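Local coordinates for N-terminal acetyltransferase B complex subunit MDM20 (Candida albicans, PDB 5K04), which probably serves as the non-catalytic, auxiliary subunit of the NatB N-terminal acetyltransferase complex, in which it pairs with the subunit NAT3, at residues W148-F153 / K174-L179; N184-Y189 / N486-K491. One frame throughout, in Å; residues are numbered along the deposited sequence.

Interaction 1. Residues W148-F153 / K174-L179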
loop_
_atom_site.group_PDB
_atom_site.type_symbol
_atom_site.label_atom_id
_atom_site.label_comp_id
_atom_site.label_asym_id
_atom_site.label_seq_id
_atom_site.Cartn_x
_atom_site.Cartn_y
_atom_site.Cartn_z
ATOM N N TRP A 148 -22.306 1.931 17.062
ATOM C CA TRP A 148 -21.889 2.797 15.960
ATOM C C TRP A 148 -21.634 4.217 16.446
ATOM O O TRP A 148 -20.549 4.785 16.259
ATOM C CB TRP A 148 -22.974 2.816 14.879
ATOM C CG TRP A 148 -23.080 1.545 14.079
ATOM C CD1 TRP A 148 -22.415 0.374 14.305
ATOM C CD2 TRP A 148 -23.884 1.330 12.901
ATOM N NE1 TRP A 148 -22.759 -0.562 13.342
ATOM C CE2 TRP A 148 -23.651 0.000 12.468
ATOM C CE3 TRP A 148 -24.771 2.131 12.172
ATOM C CZ2 TRP A 148 -24.288 -0.549 11.352
ATOM C CZ3 TRP A 148 -25.406 1.587 11.055
ATOM C CH2 TRP A 148 -25.160 0.257 10.661
ATOM N N TYR A 149 -22.653 4.792 17.081
ATOM C CA TYR A 149 -22.595 6.163 17.562
ATOM C C TYR A 149 -21.421 6.353 18.517
ATOM O O TYR A 149 -20.640 7.297 18.372
ATOM C CB TYR A 149 -23.934 6.478 18.222
ATOM C CG TYR A 149 -24.170 7.912 18.574
ATOM C CD1 TYR A 149 -23.577 8.938 17.837
ATOM C CD2 TYR A 149 -25.000 8.253 19.645
ATOM C CE1 TYR A 149 -23.803 10.271 18.153
ATOM C CE2 TYR A 149 -25.238 9.598 19.972
ATOM C CZ TYR A 149 -24.637 10.602 19.217
ATOM O OH TYR A 149 -24.849 11.928 19.523
ATOM N N ALA A 150 -21.259 5.418 19.465
ATOM C CA ALA A 150 -20.162 5.462 20.433
ATOM C C ALA A 150 -18.810 5.344 19.746
ATOM O O ALA A 150 -17.872 6.102 20.036
ATOM C CB ALA A 150 -20.326 4.331 21.451
ATOM N N PHE A 151 -18.686 4.369 18.852
ATOM C CA PHE A 151 -17.440 4.199 18.118
ATOM C C PHE A 151 -17.107 5.444 17.299
ATOM O O PHE A 151 -15.932 5.813 17.174
ATOM C CB PHE A 151 -17.540 2.954 17.226
ATOM C CG PHE A 151 -16.263 2.619 16.513
ATOM C CD1 PHE A 151 -15.153 2.176 17.216
ATOM C CD2 PHE A 151 -16.177 2.750 15.136
ATOM C CE1 PHE A 151 -13.974 1.870 16.547
ATOM C CE2 PHE A 151 -15.014 2.439 14.468
ATOM C CZ PHE A 151 -13.907 2.002 15.173
ATOM N N SER A 152 -18.134 6.124 16.775
ATOM C CA SER A 152 -17.916 7.318 15.968
ATOM C C SER A 152 -17.316 8.451 16.791
ATOM O O SER A 152 -16.685 9.344 16.218
ATOM C CB SER A 152 -19.230 7.764 15.315
ATOM O OG SER A 152 -20.147 8.287 16.266
ATOM N N PHE A 153 -17.496 8.430 18.120
ATOM C CA PHE A 153 -16.875 9.448 18.968
ATOM C C PHE A 153 -15.380 9.222 19.097
ATOM O O PHE A 153 -14.604 10.182 19.159
ATOM C CB PHE A 153 -17.517 9.458 20.350
ATOM C CG PHE A 153 -18.801 10.211 20.404
ATOM C CD1 PHE A 153 -18.811 11.591 20.291
ATOM C CD2 PHE A 153 -20.010 9.540 20.533
ATOM C CE1 PHE A 153 -20.015 12.307 20.313
ATOM C CE2 PHE A 153 -21.212 10.235 20.565
ATOM C CZ PHE A 153 -21.217 11.627 20.455
ATOM N N LYS A 174 -20.435 7.057 28.162
ATOM C CA LYS A 174 -21.770 6.924 28.735
ATOM C C LYS A 174 -22.682 6.079 27.848
ATOM O O LYS A 174 -23.520 5.329 28.353
ATOM C CB LYS A 174 -22.341 8.326 28.969
ATOM C CG LYS A 174 -23.824 8.410 29.228
ATOM C CD LYS A 174 -24.254 9.872 29.265
ATOM C CE LYS A 174 -23.763 10.630 28.027
ATOM N NZ LYS A 174 -23.980 12.110 28.120
ATOM N N LEU A 175 -22.537 6.190 26.528
ATOM C CA LEU A 175 -23.276 5.319 25.615
ATOM C C LEU A 175 -22.919 3.858 25.835
ATOM O O LEU A 175 -23.795 2.987 25.822
ATOM C CB LEU A 175 -22.973 5.698 24.167
ATOM C CG LEU A 175 -23.616 6.971 23.649
ATOM C CD1 LEU A 175 -22.910 7.419 22.405
ATOM C CD2 LEU A 175 -25.095 6.720 23.393
ATOM N N MET A 176 -21.623 3.572 26.013
ATOM C CA MET A 176 -21.175 2.198 26.226
ATOM C C MET A 176 -21.614 1.681 27.591
ATOM O O MET A 176 -22.067 0.537 27.713
ATOM C CB MET A 176 -19.648 2.100 26.052
ATOM C CG MET A 176 -19.170 2.261 24.555
ATOM S SD MET A 176 -20.072 1.291 23.394
ATOM C CE MET A 176 -19.751 -0.250 24.188
ATOM N N GLU A 177 -21.511 2.520 28.630
ATOM C CA GLU A 177 -21.988 2.115 29.946
ATOM C C GLU A 177 -23.462 1.730 29.893
ATOM O O GLU A 177 -23.877 0.784 30.573
ATOM C CB GLU A 177 -21.701 3.231 30.970
ATOM C CG GLU A 177 -20.171 3.354 31.296
ATOM C CD GLU A 177 -19.734 4.614 32.072
ATOM O OE1 GLU A 177 -20.553 5.542 32.285
ATOM O OE2 GLU A 177 -18.539 4.663 32.470
ATOM N N GLY A 178 -24.249 2.385 29.027
ATOM C CA GLY A 178 -25.662 2.049 28.851
ATOM C C GLY A 178 -25.924 0.650 28.300
ATOM O O GLY A 178 -27.058 0.169 28.396
ATOM N N LEU A 179 -24.905 -0.009 27.741
ATOM C CA LEU A 179 -25.041 -1.315 27.100
ATOM C C LEU A 179 -24.609 -2.466 27.997
ATOM O O LEU A 179 -24.664 -3.624 27.569
ATOM C CB LEU A 179 -24.232 -1.354 25.808
ATOM C CG LEU A 179 -24.666 -0.284 24.806
ATOM C CD1 LEU A 179 -23.781 -0.300 23.563
ATOM C CD2 LEU A 179 -26.137 -0.492 24.449
#
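L175 puts its CD1 methyl against two aromatic rings of the 148-153 helix. CD1 of L175 lies 3.6 Å from CD2 of Y149 and 3.8 Å from CE2 of F153, and the leucine side chain as a whole crosses each aromatic side chain at about a right angle. The rings also pack on each other, with CE2 of F153 above one face of Y149 near the rim. Y149 reaches this spot because its CG is anti to the backbone N (chi1 -170°), and it also packs on N130 and M134 of helix 126-138.

The aliphatic part of the contact centres on A150. Its CB faces CB of L175 at 4.0 Å and the sulfur SD of M176 at 3.6 Å. M176 also packs on F182 and on V190 and Y191 of helix 185-192.

No hydrogen bond spans the two segments, which run antiparallel as neighbouring arms of a helical hairpin. With a small alanine at the closest point, the CA atoms of A150 and L175 come within 6.0 Å. Between these two segments the contact is therefore apolar; a polar tie lies nearby, where O of L179 accepts a hydrogen bond from NH2 of R143 on helix 143-157.

Interaction 2. Residues N184-Y189 / N486-K491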
loop_
_atom_site.group_PDB
_atom_site.type_symbol
_atom_site.label_atom_id
_atom_site.label_comp_id
_atom_site.label_asym_id
_atom_site.label_seq_id
_atom_site.Cartn_x
_atom_site.Cartn_y
_atom_site.Cartn_z
ATOM N N ASN A 184 -19.665 -9.260 24.239
ATOM C CA ASN A 184 -18.535 -9.776 23.486
ATOM C C ASN A 184 -17.357 -8.821 23.625
ATOM O O ASN A 184 -17.469 -7.727 24.184
ATOM C CB ASN A 184 -18.890 -9.991 22.015
ATOM C CG ASN A 184 -19.271 -8.708 21.330
ATOM O OD1 ASN A 184 -18.445 -7.797 21.175
ATOM N ND2 ASN A 184 -20.529 -8.631 20.883
ATOM N N THR A 185 -16.220 -9.255 23.078
ATOM C CA THR A 185 -14.962 -8.536 23.232
ATOM C C THR A 185 -14.882 -7.294 22.348
ATOM O O THR A 185 -14.070 -6.404 22.625
ATOM C CB THR A 185 -13.797 -9.497 22.947
ATOM O OG1 THR A 185 -12.573 -8.768 22.979
ATOM C CG2 THR A 185 -13.920 -10.106 21.582
ATOM N N GLN A 186 -15.732 -7.204 21.313
ATOM C CA GLN A 186 -15.809 -5.995 20.492
ATOM C C GLN A 186 -16.427 -4.837 21.266
ATOM O O GLN A 186 -15.938 -3.698 21.198
ATOM C CB GLN A 186 -16.617 -6.269 19.221
ATOM C CG GLN A 186 -15.991 -7.287 18.291
ATOM C CD GLN A 186 -14.751 -6.774 17.571
ATOM O OE1 GLN A 186 -14.356 -5.611 17.697
ATOM N NE2 GLN A 186 -14.137 -7.650 16.789
ATOM N N GLU A 187 -17.528 -5.103 21.976
ATOM C CA GLU A 187 -18.160 -4.058 22.776
ATOM C C GLU A 187 -17.212 -3.580 23.872
ATOM O O GLU A 187 -17.066 -2.376 24.098
ATOM C CB GLU A 187 -19.479 -4.567 23.378
ATOM C CG GLU A 187 -20.432 -5.165 22.375
ATOM C CD GLU A 187 -21.730 -5.638 22.998
ATOM O OE1 GLU A 187 -21.798 -5.709 24.243
ATOM O OE2 GLU A 187 -22.684 -5.945 22.236
ATOM N N ILE A 188 -16.553 -4.519 24.554
ATOM C CA ILE A 188 -15.580 -4.158 25.579
ATOM C C ILE A 188 -14.467 -3.308 24.976
ATOM O O ILE A 188 -14.066 -2.288 25.550
ATOM C CB ILE A 188 -15.035 -5.430 26.257
ATOM C CG1 ILE A 188 -16.155 -6.151 27.026
ATOM C CG2 ILE A 188 -13.876 -5.094 27.171
ATOM C CD1 ILE A 188 -15.751 -7.499 27.626
ATOM N N TYR A 189 -13.978 -3.695 23.792
ATOM C CA TYR A 189 -12.970 -2.891 23.104
ATOM C C TYR A 189 -13.435 -1.439 22.947
ATOM O O TYR A 189 -12.711 -0.505 23.312
ATOM C CB TYR A 189 -12.640 -3.524 21.747
ATOM C CG TYR A 189 -11.795 -2.645 20.831
ATOM C CD1 TYR A 189 -10.404 -2.571 20.979
ATOM C CD2 TYR A 189 -12.391 -1.893 19.810
ATOM C CE1 TYR A 189 -9.626 -1.746 20.147
ATOM C CE2 TYR A 189 -11.624 -1.089 18.956
ATOM C CZ TYR A 189 -10.247 -1.013 19.140
ATOM O OH TYR A 189 -9.502 -0.223 18.318
ATOM N N ASN A 486 -21.729 -6.140 10.990
ATOM C CA ASN A 486 -21.245 -6.995 12.050
ATOM C C ASN A 486 -20.629 -6.731 13.409
ATOM O O ASN A 486 -20.139 -7.639 14.062
ATOM C CB ASN A 486 -20.371 -8.100 11.461
ATOM C CG ASN A 486 -21.112 -8.873 10.344
ATOM O OD1 ASN A 486 -21.815 -9.846 10.605
ATOM N ND2 ASN A 486 -20.988 -8.398 9.107
ATOM N N GLY A 487 -20.559 -5.506 13.824
ATOM C CA GLY A 487 -19.748 -5.441 15.030
ATOM C C GLY A 487 -18.261 -5.501 15.239
ATOM O O GLY A 487 -17.813 -5.785 16.349
ATOM N N VAL A 488 -17.489 -5.284 14.172
ATOM C CA VAL A 488 -16.070 -5.619 14.192
ATOM C C VAL A 488 -15.255 -4.352 14.388
ATOM O O VAL A 488 -14.410 -3.993 13.558
ATOM C CB VAL A 488 -15.667 -6.365 12.912
ATOM C CG1 VAL A 488 -14.462 -7.241 13.183
ATOM C CG2 VAL A 488 -16.836 -7.210 12.416
ATOM N N PHE A 489 -15.491 -3.691 15.523
ATOM C CA PHE A 489 -14.851 -2.408 15.809
ATOM C C PHE A 489 -13.339 -2.549 15.995
ATOM O O PHE A 489 -12.594 -1.597 15.726
ATOM C CB PHE A 489 -15.537 -1.798 17.030
ATOM C CG PHE A 489 -17.038 -1.703 16.880
ATOM C CD1 PHE A 489 -17.598 -0.729 16.080
ATOM C CD2 PHE A 489 -17.873 -2.609 17.499
ATOM C CE1 PHE A 489 -18.955 -0.656 15.910
ATOM C CE2 PHE A 489 -19.222 -2.540 17.344
ATOM C CZ PHE A 489 -19.771 -1.562 16.545
ATOM N N ASN A 490 -12.878 -3.733 16.443
ATOM C CA ASN A 490 -11.480 -4.194 16.449
ATOM C C ASN A 490 -10.689 -3.861 15.188
ATOM O O ASN A 490 -9.464 -3.717 15.241
ATOM C CB ASN A 490 -11.425 -5.729 16.616
ATOM C CG ASN A 490 -11.207 -6.123 18.026
ATOM O OD1 ASN A 490 -10.762 -5.310 18.831
ATOM N ND2 ASN A 490 -11.501 -7.366 18.356
ATOM N N LYS A 491 -11.377 -3.816 14.044
ATOM C CA LYS A 491 -10.747 -3.757 12.738
ATOM C C LYS A 491 -11.230 -2.596 11.899
ATOM O O LYS A 491 -10.646 -2.338 10.838
ATOM C CB LYS A 491 -11.020 -5.054 11.961
ATOM C CG LYS A 491 -10.756 -6.342 12.734
ATOM C CD LYS A 491 -9.261 -6.505 13.075
ATOM C CE LYS A 491 -8.958 -7.929 13.603
ATOM N NZ LYS A 491 -7.588 -8.027 14.193
#
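The Y189 ring carries N490 over one face. OD1 of N490 stands 3.4 Å above the plane of the Y189 ring, offset toward the rim, and CA of N490 makes a CH-pi contact on that same face, 4.3 Å from the ring centroid. The N490 amide is tilted 62° to the ring, and backbone O of F489 approaches CE2 of Y189 obliquely at 3.4 Å. The F489 ring receives CB of Q186 at its edge, near the ring plane.

Q186 supplies the polar link. A bend at chi2 turns its amide toward the 486-491 backbone, where OE1 of Q186 accepts a 2.7 Å hydrogen bond from N of N490. The bond is nearly straight at the hydrogen (164°), and the donor lies in the carbonyl plane on a lone pair. The amide planes of Q186 and N490 are 64° apart; NE2 of Q186 and ND2 of N490, both donors, touch at 3.1 Å without a hydrogen bond. CG of Q186 packs closely on O of G487 at 3.1 Å, while V488 CG1 lies 3.6 Å from NE2 of Q186.

N184 caps helix 185-192 through OD1, which accepts from N of E187 at 3.0 Å and more weakly from N of Q186. ND2 of N490 has a weak bond to D212, and the backbone O of N490 accepts a hydrogen bond from NE2 of Q8 of the NAT3 chain, whose P40 packs on Q186.

On one side, then, is an asparagine N-cap; on the other, G487, with positive phi, closes helix 456-485 in a Schellman motif before helix 489-503 begins. This is a helix-to-helix junction, hydrogen-bonded here by a glutamine from a sequence-distant helix and bordering the subunit interface.

Overall arrangement
Interactions 1 and 2 adjoin, their centres about 12 Å apart, on the same side of the chain's centre. They follow in series: helix 162-177 of the first leads into helix 185-192 of the second. CE of M176 packs 3.4 Å from O of E187, and CG of F151 lies 3.6 Å from CD1 of F489. W148 ties the groups further, its CD1 being 4.0 Å from CE1 of F489 and its NE1 hydrogen-bonded to O of F484. Interaction 1 is thus an inner joint between successive helices, untouched by NAT3, whereas interaction 2 joins helix 185-192 to residues some 300 positions later and borders NAT3.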